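Local coordinates for protein PpBBE-like 1 D396N (Physcomitrella patens subsp. patens, PDB 6EO5) that oxidises cellobiose with a bicovalently bound FAD, as a berberine bridge enzyme-like member of the VAO flavoprotein family, at residues Phe363-Tyr368 against Thr413-Val418; Val52-Thr55 against Gln59-Asn62; Gly269-Leu272 against Thr276-Leu279. All coordinates share one frame; numbering follows the deposited sequence.

Contact 1: residues Phe363-Tyr368 against Thr413-Val418; sequences FIYNLY and TRYWKV
A water molecule joins the phenol oxygens of Tyr415 and Tyr365, lying 2.6 Å from Tyr415 OH and, on its other arm, 3.2 Å from Tyr365 OH. It sits at the edge of the Tyr415 ring, in the ring plane, and it also lies above one face of Phe363, offset toward the rim. The two hydroxyls it bridges approach head-on, with Tyr365 OH 3.4 Å from Tyr415 OH. Phe363 supplies the apolar half of the contact. Its CE2 rests over the centre of one face of Tyr415, 3.4 Å from CZ of that ring. The two rings meet obliquely, neither stacked nor edge-to-face, with their planes inclined at 33°. With chi1 of Tyr415 at 176°, CG lies opposite the backbone N, and the ring extends from helix 405-420 toward the sheet. Strand 361-367 belongs to the seven-stranded antiparallel sheet, probably that of the substrate domain of this flavoprotein family, and Phe363 and Tyr365, two residues apart, leave it on the same face. The Tyr365 side chain is about 12 Å from the bound FAD. Large aromatic residues suit this position: they are long enough to reach between strand and helix, and the tyrosines add hydroxyls that can hold a water between them. Met351 of helix 345-355 packs on both Tyr365 and Tyr415, Met355 packs on Phe363, and Phe239 meets the Tyr365 ring obliquely.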
ATOM      1  N   PHE A 363      14.624   3.963  -5.045  1.00 52.56           N
ATOM      2  CA  PHE A 363      13.613   4.752  -5.754  1.00 51.08           C
ATOM      3  C   PHE A 363      12.890   3.873  -6.771  1.00 55.26           C
ATOM      4  O   PHE A 363      13.533   3.277  -7.646  1.00 56.12           O
ATOM      5  CB  PHE A 363      14.269   5.956  -6.435  1.00 50.18           C
ATOM      6  CG  PHE A 363      15.057   6.810  -5.483  1.00 55.13           C
ATOM      7  CD1 PHE A 363      16.378   6.492  -5.170  1.00 51.98           C
ATOM      8  CD2 PHE A 363      14.470   7.908  -4.858  1.00 51.02           C
ATOM      9  CE1 PHE A 363      17.103   7.260  -4.256  1.00 51.71           C
ATOM     10  CE2 PHE A 363      15.201   8.681  -3.957  1.00 49.17           C
ATOM     11  CZ  PHE A 363      16.514   8.355  -3.661  1.00 46.99           C
ATOM     12  N   ILE A 364      11.559   3.798  -6.665  1.00 53.17           N
ATOM     13  CA  ILE A 364      10.738   2.870  -7.439  1.00 49.31           C
ATOM     14  C   ILE A 364       9.599   3.652  -8.085  1.00 54.07           C
ATOM     15  O   ILE A 364       8.936   4.453  -7.418  1.00 53.00           O
ATOM     16  CB  ILE A 364      10.186   1.737  -6.548  1.00 50.90           C
ATOM     17  CG1 ILE A 364      11.324   0.969  -5.884  1.00 51.73           C
ATOM     18  CG2 ILE A 364       9.252   0.780  -7.321  1.00 43.71           C
ATOM     19  CD1 ILE A 364      10.832  -0.108  -4.959  1.00 45.76           C
ATOM     20  N   TYR A 365       9.346   3.393  -9.374  1.00 56.86           N
ATOM     21  CA  TYR A 365       8.406   4.174 -10.181  1.00 50.76           C
ATOM     22  C   TYR A 365       7.325   3.238 -10.705  1.00 53.30           C
ATOM     23  O   TYR A 365       7.572   2.478 -11.646  1.00 58.16           O
ATOM     24  CB  TYR A 365       9.127   4.866 -11.339  1.00 48.12           C
ATOM     25  CG  TYR A 365      10.338   5.694 -10.937  1.00 53.81           C
ATOM     26  CD1 TYR A 365      11.530   5.085 -10.556  1.00 54.32           C
ATOM     27  CD2 TYR A 365      10.299   7.084 -10.964  1.00 54.26           C
ATOM     28  CE1 TYR A 365      12.643   5.843 -10.197  1.00 53.04           C
ATOM     29  CE2 TYR A 365      11.411   7.847 -10.610  1.00 53.01           C
ATOM     30  CZ  TYR A 365      12.579   7.219 -10.227  1.00 53.23           C
ATOM     31  OH  TYR A 365      13.693   7.962  -9.880  1.00 53.82           O
ATOM     32  N   ASN A 366       6.134   3.282 -10.106  1.00 54.73           N
ATOM     33  CA  ASN A 366       5.021   2.436 -10.539  1.00 52.15           C
ATOM     34  C   ASN A 366       4.301   3.093 -11.704  1.00 54.68           C
ATOM     35  O   ASN A 366       3.866   4.241 -11.593  1.00 54.97           O
ATOM     36  CB  ASN A 366       4.035   2.202  -9.402  1.00 52.09           C
ATOM     37  CG  ASN A 366       4.616   1.376  -8.298  1.00 51.96           C
ATOM     38  OD1 ASN A 366       5.615   0.690  -8.488  1.00 53.23           O
ATOM     39  ND2 ASN A 366       3.986   1.426  -7.125  1.00 53.03           N
ATOM     40  N   LEU A 367       4.141   2.366 -12.806  1.00 53.64           N
ATOM     41  CA  LEU A 367       3.546   2.949 -14.000  1.00 53.64           C
ATOM     42  C   LEU A 367       2.024   2.957 -13.884  1.00 54.43           C
ATOM     43  O   LEU A 367       1.415   1.934 -13.555  1.00 52.51           O
ATOM     44  CB  LEU A 367       3.985   2.171 -15.237  1.00 54.19           C
ATOM     45  CG  LEU A 367       3.394   2.671 -16.550  1.00 54.00           C
ATOM     46  CD1 LEU A 367       4.080   3.969 -16.942  1.00 50.73           C
ATOM     47  CD2 LEU A 367       3.518   1.613 -17.644  1.00 49.77           C
ATOM     48  N   TYR A 368       1.413   4.127 -14.134  1.00 53.27           N
ATOM     49  CA  TYR A 368      -0.035   4.255 -14.204  1.00 51.22           C
ATOM     50  C   TYR A 368      -0.386   4.408 -15.695  1.00 55.65           C
ATOM     51  O   TYR A 368      -0.392   3.414 -16.433  1.00 59.95           O
ATOM     52  CB  TYR A 368      -0.555   5.409 -13.350  1.00 53.92           C
ATOM     53  CG  TYR A 368      -0.543   5.178 -11.845  1.00 54.83           C
ATOM     54  CD1 TYR A 368       0.642   4.893 -11.165  1.00 51.92           C
ATOM     55  CD2 TYR A 368      -1.717   5.269 -11.104  1.00 52.95           C
ATOM     56  CE1 TYR A 368       0.654   4.687  -9.791  1.00 50.12           C
ATOM     57  CE2 TYR A 368      -1.715   5.064  -9.731  1.00 49.96           C
ATOM     58  CZ  TYR A 368      -0.526   4.777  -9.083  1.00 51.15           C
ATOM     59  OH  TYR A 368      -0.516   4.591  -7.718  1.00 50.63           O
ATOM     60  N   THR A 413      14.398  14.341   1.887  1.00 49.10           N
ATOM     61  CA  THR A 413      13.523  15.504   1.786  1.00 52.42           C
ATOM     62  C   THR A 413      14.051  16.520   0.774  1.00 55.54           C
ATOM     63  O   THR A 413      13.265  17.130   0.035  1.00 53.79           O
ATOM     64  CB  THR A 413      13.355  16.139   3.163  1.00 50.27           C
ATOM     65  OG1 THR A 413      12.677  15.203   4.011  1.00 54.01           O
ATOM     66  CG2 THR A 413      12.556  17.427   3.076  1.00 44.94           C
ATOM     67  N   ARG A 414      15.371  16.719   0.728  1.00 54.16           N
ATOM     68  CA  ARG A 414      15.969  17.473  -0.367  1.00 51.90           C
ATOM     69  C   ARG A 414      15.573  16.877  -1.710  1.00 57.36           C
ATOM     70  O   ARG A 414      15.185  17.600  -2.637  1.00 57.26           O
ATOM     71  CB  ARG A 414      17.488  17.471  -0.237  1.00 56.57           C
ATOM     72  CG  ARG A 414      18.064  18.404   0.777  1.00 54.77           C
ATOM     73  CD  ARG A 414      19.572  18.344   0.678  1.00 58.80           C
ATOM     74  NE  ARG A 414      20.156  17.156   1.310  1.00 64.49           N
ATOM     75  CZ  ARG A 414      20.773  17.173   2.496  1.00 71.02           C
ATOM     76  NH1 ARG A 414      20.891  18.331   3.167  1.00 62.79           N
ATOM     77  NH2 ARG A 414      21.279  16.038   3.007  1.00 69.49           N
ATOM     78  N   TYR A 415      15.681  15.548  -1.831  1.00 55.24           N
ATOM     79  CA  TYR A 415      15.351  14.872  -3.076  1.00 48.22           C
ATOM     80  C   TYR A 415      13.910  15.147  -3.479  1.00 52.24           C
ATOM     81  O   TYR A 415      13.629  15.479  -4.640  1.00 51.99           O
ATOM     82  CB  TYR A 415      15.599  13.373  -2.922  1.00 51.59           C
ATOM     83  CG  TYR A 415      15.205  12.524  -4.130  1.00 52.85           C
ATOM     84  CD1 TYR A 415      13.878  12.137  -4.346  1.00 52.57           C
ATOM     85  CD2 TYR A 415      16.161  12.092  -5.037  1.00 48.94           C
ATOM     86  CE1 TYR A 415      13.521  11.363  -5.444  1.00 55.62           C
ATOM     87  CE2 TYR A 415      15.814  11.316  -6.128  1.00 52.32           C
ATOM     88  CZ  TYR A 415      14.502  10.954  -6.328  1.00 53.23           C
ATOM     89  OH  TYR A 415      14.176  10.179  -7.408  1.00 49.76           O
ATOM     90  N   TRP A 416      12.976  15.008  -2.531  1.00 50.26           N
ATOM     91  CA  TRP A 416      11.575  15.281  -2.837  1.00 48.36           C
ATOM     92  C   TRP A 416      11.388  16.705  -3.342  1.00 52.73           C
ATOM     93  O   TRP A 416      10.593  16.947  -4.255  1.00 51.89           O
ATOM     94  CB  TRP A 416      10.702  15.039  -1.606  1.00 50.89           C
ATOM     95  CG  TRP A 416       9.228  15.103  -1.899  1.00 52.02           C
ATOM     96  CD1 TRP A 416       8.401  14.047  -2.161  1.00 52.28           C
ATOM     97  CD2 TRP A 416       8.405  16.285  -1.983  1.00 52.35           C
ATOM     98  NE1 TRP A 416       7.122  14.495  -2.401  1.00 51.68           N
ATOM     99  CE2 TRP A 416       7.095  15.862  -2.292  1.00 47.75           C
ATOM    100  CE3 TRP A 416       8.652  17.656  -1.819  1.00 52.86           C
ATOM    101  CZ2 TRP A 416       6.032  16.757  -2.447  1.00 48.47           C
ATOM    102  CZ3 TRP A 416       7.595  18.545  -1.971  1.00 53.47           C
ATOM    103  CH2 TRP A 416       6.301  18.090  -2.289  1.00 54.26           C
ATOM    104  N   LYS A 417      12.123  17.665  -2.769  1.00 52.34           N
ATOM    105  CA  LYS A 417      11.949  19.049  -3.185  1.00 51.51           C
ATOM    106  C   LYS A 417      12.538  19.304  -4.568  1.00 54.50           C
ATOM    107  O   LYS A 417      12.011  20.143  -5.312  1.00 55.57           O
ATOM    108  CB  LYS A 417      12.561  19.991  -2.148  1.00 54.12           C
ATOM    109  CG  LYS A 417      11.741  20.081  -0.869  1.00 51.00           C
ATOM    110  CD  LYS A 417      12.370  21.039   0.120  1.00 52.79           C
ATOM    111  CE  LYS A 417      11.669  20.968   1.461  1.00 52.54           C
ATOM    112  NZ  LYS A 417      12.273  21.914   2.444  1.00 56.59           N
ATOM    113  N   VAL A 418      13.617  18.601  -4.932  1.00 52.92           N
ATOM    114  CA  VAL A 418      14.154  18.705  -6.289  1.00 51.21           C
ATOM    115  C   VAL A 418      13.135  18.194  -7.299  1.00 53.51           C
ATOM    116  O   VAL A 418      12.788  18.889  -8.261  1.00 56.44           O
ATOM    117  CB  VAL A 418      15.490  17.947  -6.410  1.00 50.96           C
ATOM    118  CG1 VAL A 418      15.939  17.893  -7.863  1.00 47.82           C
ATOM    119  CG2 VAL A 418      16.558  18.596  -5.547  1.00 48.26           C
TER
HETATM  120  O   HOH W   1      16.332   9.150  -8.475  1.00 55.25           O

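Contact 2: residues Val52-Thr55 against Gln59-Asn62; sequences VFPT and QVQN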
ATOM      1  N   VAL A  52      -4.999  -5.569  21.992  1.00 70.69           N
ATOM      2  CA  VAL A  52      -6.106  -6.508  22.060  1.00 69.28           C
ATOM      3  C   VAL A  52      -6.214  -7.188  20.703  1.00 72.73           C
ATOM      4  O   VAL A  52      -6.016  -6.551  19.662  1.00 72.02           O
ATOM      5  CB  VAL A  52      -7.432  -5.822  22.468  1.00 70.31           C
ATOM      6  CG1 VAL A  52      -7.768  -4.664  21.543  1.00 72.34           C
ATOM      7  CG2 VAL A  52      -8.568  -6.831  22.517  1.00 67.94           C
ATOM      8  N   PHE A  53      -6.495  -8.496  20.715  1.00 76.12           N
ATOM      9  CA  PHE A  53      -6.487  -9.338  19.523  1.00 69.91           C
ATOM     10  C   PHE A  53      -7.885  -9.905  19.318  1.00 70.61           C
ATOM     11  O   PHE A  53      -8.144 -11.067  19.663  1.00 72.09           O
ATOM     12  CB  PHE A  53      -5.456 -10.454  19.651  1.00 68.09           C
ATOM     13  CG  PHE A  53      -4.042  -9.957  19.780  1.00 73.39           C
ATOM     14  CD1 PHE A  53      -3.561  -9.488  20.992  1.00 70.22           C
ATOM     15  CD2 PHE A  53      -3.186  -9.963  18.687  1.00 73.53           C
ATOM     16  CE1 PHE A  53      -2.256  -9.034  21.109  1.00 70.51           C
ATOM     17  CE2 PHE A  53      -1.881  -9.507  18.803  1.00 73.33           C
ATOM     18  CZ  PHE A  53      -1.418  -9.044  20.015  1.00 67.48           C
ATOM     19  N   PRO A  54      -8.813  -9.117  18.771  1.00 72.11           N
ATOM     20  CA  PRO A  54     -10.175  -9.621  18.575  1.00 72.01           C
ATOM     21  C   PRO A  54     -10.189 -10.798  17.622  1.00 74.47           C
ATOM     22  O   PRO A  54      -9.432 -10.837  16.646  1.00 75.25           O
ATOM     23  CB  PRO A  54     -10.927  -8.427  17.975  1.00 69.24           C
ATOM     24  CG  PRO A  54     -10.086  -7.261  18.219  1.00 76.55           C
ATOM     25  CD  PRO A  54      -8.669  -7.729  18.308  1.00 72.57           C
ATOM     26  N   THR A  55     -11.058 -11.764  17.931  1.00 72.29           N
ATOM     27  CA  THR A  55     -11.476 -12.788  16.983  1.00 77.19           C
ATOM     28  C   THR A  55     -12.954 -12.691  16.613  1.00 74.88           C
ATOM     29  O   THR A  55     -13.390 -13.429  15.726  1.00 73.56           O
ATOM     30  CB  THR A  55     -11.187 -14.196  17.532  1.00 71.27           C
ATOM     31  OG1 THR A  55     -11.925 -14.394  18.741  1.00 80.27           O
ATOM     32  CG2 THR A  55      -9.711 -14.365  17.834  1.00 63.59           C
ATOM     33  N   GLN A  59     -15.933  -8.505  20.141  1.00 78.74           N
ATOM     34  CA  GLN A  59     -14.726  -8.085  20.846  1.00 79.41           C
ATOM     35  C   GLN A  59     -14.179  -6.777  20.285  1.00 81.22           C
ATOM     36  O   GLN A  59     -13.628  -5.954  21.031  1.00 75.93           O
ATOM     37  CB  GLN A  59     -13.679  -9.193  20.780  1.00 77.22           C
ATOM     38  CG  GLN A  59     -14.090 -10.438  21.528  1.00 77.26           C
ATOM     39  CD  GLN A  59     -13.051 -11.520  21.443  1.00 80.19           C
ATOM     40  OE1 GLN A  59     -12.144 -11.456  20.614  1.00 83.67           O
ATOM     41  NE2 GLN A  59     -13.164 -12.521  22.305  1.00 81.32           N
ATOM     42  N   VAL A  60     -14.317  -6.571  18.972  1.00 79.88           N
ATOM     43  CA  VAL A  60     -14.005  -5.267  18.399  1.00 76.15           C
ATOM     44  C   VAL A  60     -14.867  -4.199  19.054  1.00 76.38           C
ATOM     45  O   VAL A  60     -14.368  -3.159  19.498  1.00 78.36           O
ATOM     46  CB  VAL A  60     -14.185  -5.288  16.871  1.00 76.20           C
ATOM     47  CG1 VAL A  60     -13.956  -3.896  16.298  1.00 74.89           C
ATOM     48  CG2 VAL A  60     -13.226  -6.279  16.239  1.00 73.23           C
ATOM     49  N   GLN A  61     -16.176  -4.458  19.151  1.00 73.91           N
ATOM     50  CA  GLN A  61     -17.074  -3.534  19.835  1.00 69.79           C
ATOM     51  C   GLN A  61     -16.651  -3.299  21.281  1.00 77.54           C
ATOM     52  O   GLN A  61     -16.797  -2.182  21.800  1.00 74.14           O
ATOM     53  CB  GLN A  61     -18.502  -4.063  19.769  1.00 67.61           C
ATOM     54  CG  GLN A  61     -19.139  -3.858  18.414  1.00 72.25           C
ATOM     55  CD  GLN A  61     -20.364  -4.714  18.201  1.00 74.65           C
ATOM     56  OE1 GLN A  61     -20.386  -5.894  18.580  1.00 79.01           O
ATOM     57  NE2 GLN A  61     -21.394  -4.134  17.580  1.00 68.19           N
ATOM     58  N   ASN A  62     -16.112  -4.329  21.939  1.00 77.32           N
ATOM     59  CA  ASN A  62     -15.643  -4.159  23.307  1.00 75.36           C
ATOM     60  C   ASN A  62     -14.457  -3.210  23.363  1.00 81.02           C
ATOM     61  O   ASN A  62     -14.411  -2.307  24.209  1.00 82.42           O
ATOM     62  CB  ASN A  62     -15.258  -5.504  23.908  1.00 77.55           C
ATOM     63  CG  ASN A  62     -14.518  -5.351  25.215  1.00 82.64           C
ATOM     64  OD1 ASN A  62     -13.292  -5.267  25.243  1.00 85.02           O
ATOM     65  ND2 ASN A  62     -15.263  -5.298  26.309  1.00 85.88           N
TER
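The side-chain carbonyl of Gln59 accepts the backbone N-H of Thr55, with Thr55 N 2.9 Å from Gln59 OE1 and a nearly straight N-H...O angle of 169°. The donor is tilted 27° out of the amide's carbonyl plane. Thr55 OG1 adds a weak, long bond of 3.5 Å to the same Gln59 OE1, the two side chains running alongside one another. Next to this polar link, Pro54 CB meets Val60 CG2 at 3.6 Å, the side chains crossing at about a right angle. Proline and a branched valine give the turn compact, apolar surfaces. The contact sits where strand 50-53 passes into helix 57-70, the start of a beta-alpha-beta crossover to strand 74-77, which runs parallel to it with strand 95-98 between them, in the FAD-binding domain. With chi2 at 180° the Gln59 side chain is stretched out, long enough to bring OE1 to Thr55 N. An alanine here is likely to leave Thr55 N without its acceptor and Thr55 OG1 without its weak bond. Further out, Thr56 OG1 bonds to Gln59 N in the first turn of the helix, Gly21 O weakly holds Gln59 NE2, and Phe102 packs on both Pro54 and Val60.

Contact 3: residues Gly269-Leu272 against Thr276-Leu279; sequences GTYL and TSLL
Tyr271 and Leu278 run past one another head to tail, so that the leucine lies along the base of the tyrosine rather than squarely over its ring. Leu278 CD1 comes to 4.0 Å from Tyr271 CB, and Leu278 CB approaches Tyr271 CD2 at 4.1 Å. In Tyr271 the ring stem CG is turned opposite the backbone N (chi1 170°), which carries the ring out from the strand to the other segment. Farther along the ring, Ser277 takes over: its CB lies at the edge, near the ring plane, 3.4 Å from Tyr271 OH. This is a contact of carbon with oxygen, and no hydrogen bond crosses between the two segments. The residue types fit this graded setting. Tyrosine can bury its CB and inner ring against leucine while its hydroxyl meets the CB of a small, partly exposed serine; leucine fills the buried side. The contact closes the short connection from strand 264-271 to helix 279-288, whose last residues are those of 276-279. Within the antiparallel sheet, Tyr271 is paired by backbone bonding with Thr223, and Leu278 folds back over Thr223, Phe225 and Tyr227 of the adjoining strand 222-230, bringing the approach to helix 279-288 onto the sheet face.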
ATOM      1  N   GLY A 269       8.489  -6.102 -14.746  1.00 52.97           N
ATOM      2  CA  GLY A 269       7.090  -6.066 -15.131  1.00 53.15           C
ATOM      3  C   GLY A 269       6.463  -7.432 -15.302  1.00 55.20           C
ATOM      4  O   GLY A 269       7.138  -8.458 -15.387  1.00 55.36           O
ATOM      5  N   THR A 270       5.136  -7.416 -15.365  1.00 56.03           N
ATOM      6  CA  THR A 270       4.334  -8.609 -15.568  1.00 55.81           C
ATOM      7  C   THR A 270       3.413  -8.390 -16.757  1.00 56.31           C
ATOM      8  O   THR A 270       2.714  -7.370 -16.828  1.00 56.18           O
ATOM      9  CB  THR A 270       3.522  -8.940 -14.314  1.00 59.26           C
ATOM     10  OG1 THR A 270       4.421  -9.205 -13.225  1.00 57.39           O
ATOM     11  CG2 THR A 270       2.621 -10.157 -14.567  1.00 53.36           C
ATOM     12  N   TYR A 271       3.420  -9.349 -17.686  1.00 58.45           N
ATOM     13  CA  TYR A 271       2.603  -9.321 -18.897  1.00 53.70           C
ATOM     14  C   TYR A 271       1.552 -10.418 -18.807  1.00 55.53           C
ATOM     15  O   TYR A 271       1.889 -11.600 -18.649  1.00 56.32           O
ATOM     16  CB  TYR A 271       3.472  -9.503 -20.140  1.00 54.44           C
ATOM     17  CG  TYR A 271       2.702  -9.732 -21.412  1.00 57.00           C
ATOM     18  CD1 TYR A 271       1.611  -8.936 -21.742  1.00 57.75           C
ATOM     19  CD2 TYR A 271       3.077 -10.739 -22.303  1.00 61.25           C
ATOM     20  CE1 TYR A 271       0.899  -9.146 -22.917  1.00 59.11           C
ATOM     21  CE2 TYR A 271       2.372 -10.960 -23.488  1.00 60.19           C
ATOM     22  CZ  TYR A 271       1.288 -10.159 -23.791  1.00 61.77           C
ATOM     23  OH  TYR A 271       0.595 -10.375 -24.962  1.00 55.18           O
ATOM     24  N   LEU A 272       0.281 -10.024 -18.885  1.00 54.76           N
ATOM     25  CA  LEU A 272      -0.837 -10.970 -18.868  1.00 60.11           C
ATOM     26  C   LEU A 272      -1.018 -11.580 -20.263  1.00 59.74           C
ATOM     27  O   LEU A 272      -1.952 -11.273 -21.008  1.00 61.76           O
ATOM     28  CB  LEU A 272      -2.105 -10.277 -18.392  1.00 53.66           C
ATOM     29  CG  LEU A 272      -2.045  -9.722 -16.974  1.00 53.58           C
ATOM     30  CD1 LEU A 272      -3.286  -8.906 -16.689  1.00 53.25           C
ATOM     31  CD2 LEU A 272      -1.909 -10.846 -15.979  1.00 50.25           C
ATOM     32  N   THR A 276       5.847 -15.569 -25.926  1.00 59.19           N
ATOM     33  CA  THR A 276       6.129 -15.343 -27.342  1.00 57.85           C
ATOM     34  C   THR A 276       5.475 -14.077 -27.883  1.00 59.35           C
ATOM     35  O   THR A 276       5.829 -13.647 -28.983  1.00 65.30           O
ATOM     36  CB  THR A 276       5.693 -16.549 -28.195  1.00 63.00           C
ATOM     37  OG1 THR A 276       4.368 -16.965 -27.831  1.00 65.08           O
ATOM     38  CG2 THR A 276       6.656 -17.704 -28.026  1.00 54.59           C
ATOM     39  N   SER A 277       4.552 -13.465 -27.144  1.00 60.16           N
ATOM     40  CA  SER A 277       3.974 -12.187 -27.537  1.00 61.50           C
ATOM     41  C   SER A 277       4.669 -10.974 -26.906  1.00 63.41           C
ATOM     42  O   SER A 277       4.358  -9.844 -27.291  1.00 63.51           O
ATOM     43  CB  SER A 277       2.486 -12.158 -27.175  1.00 64.13           C
ATOM     44  OG  SER A 277       1.741 -13.065 -27.965  1.00 66.99           O
ATOM     45  N   LEU A 278       5.614 -11.179 -25.976  1.00 60.55           N
ATOM     46  CA  LEU A 278       6.102 -10.080 -25.142  1.00 57.20           C
ATOM     47  C   LEU A 278       6.979  -9.099 -25.920  1.00 61.06           C
ATOM     48  O   LEU A 278       6.867  -7.880 -25.730  1.00 64.42           O
ATOM     49  CB  LEU A 278       6.871 -10.624 -23.933  1.00 56.95           C
ATOM     50  CG  LEU A 278       7.580  -9.550 -23.083  1.00 58.29           C
ATOM     51  CD1 LEU A 278       6.583  -8.623 -22.411  1.00 52.51           C
ATOM     52  CD2 LEU A 278       8.512 -10.144 -22.046  1.00 56.01           C
ATOM     53  N   LEU A 279       7.867  -9.593 -26.782  1.00 59.64           N
ATOM     54  CA  LEU A 279       8.929  -8.724 -27.291  1.00 61.76           C
ATOM     55  C   LEU A 279       8.443  -7.518 -28.093  1.00 61.98           C
ATOM     56  O   LEU A 279       9.045  -6.441 -27.943  1.00 61.66           O
ATOM     57  CB  LEU A 279       9.944  -9.551 -28.090  1.00 65.10           C
ATOM     58  CG  LEU A 279      11.173  -9.941 -27.241  1.00 74.62           C
ATOM     59  CD1 LEU A 279      10.807 -10.768 -25.995  1.00 68.34           C
ATOM     60  CD2 LEU A 279      12.213 -10.677 -28.070  1.00 71.16           C
TER

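From the N terminus, contact 2 comes first, closing the short loop between strand 50-53 and helix 57-70 in the FAD-binding part of the chain. Contact 3 follows, closing an equally short link after strand 264-271, before helix 279-288. Contact 1 is last and spans the most sequence, with 44 residues between its two segments. The three are strictly in series, none enclosing or crossing another. Contacts 1 and 3 reach the same seven-stranded antiparallel sheet, their nearest atoms about 9 Å apart; contact 1 ties the sheet to helix 405-420, contact 3 to the approach to helix 279-288. Contact 2 lies across the centre of the chain from both, its centre about 39 Å from that of contact 1.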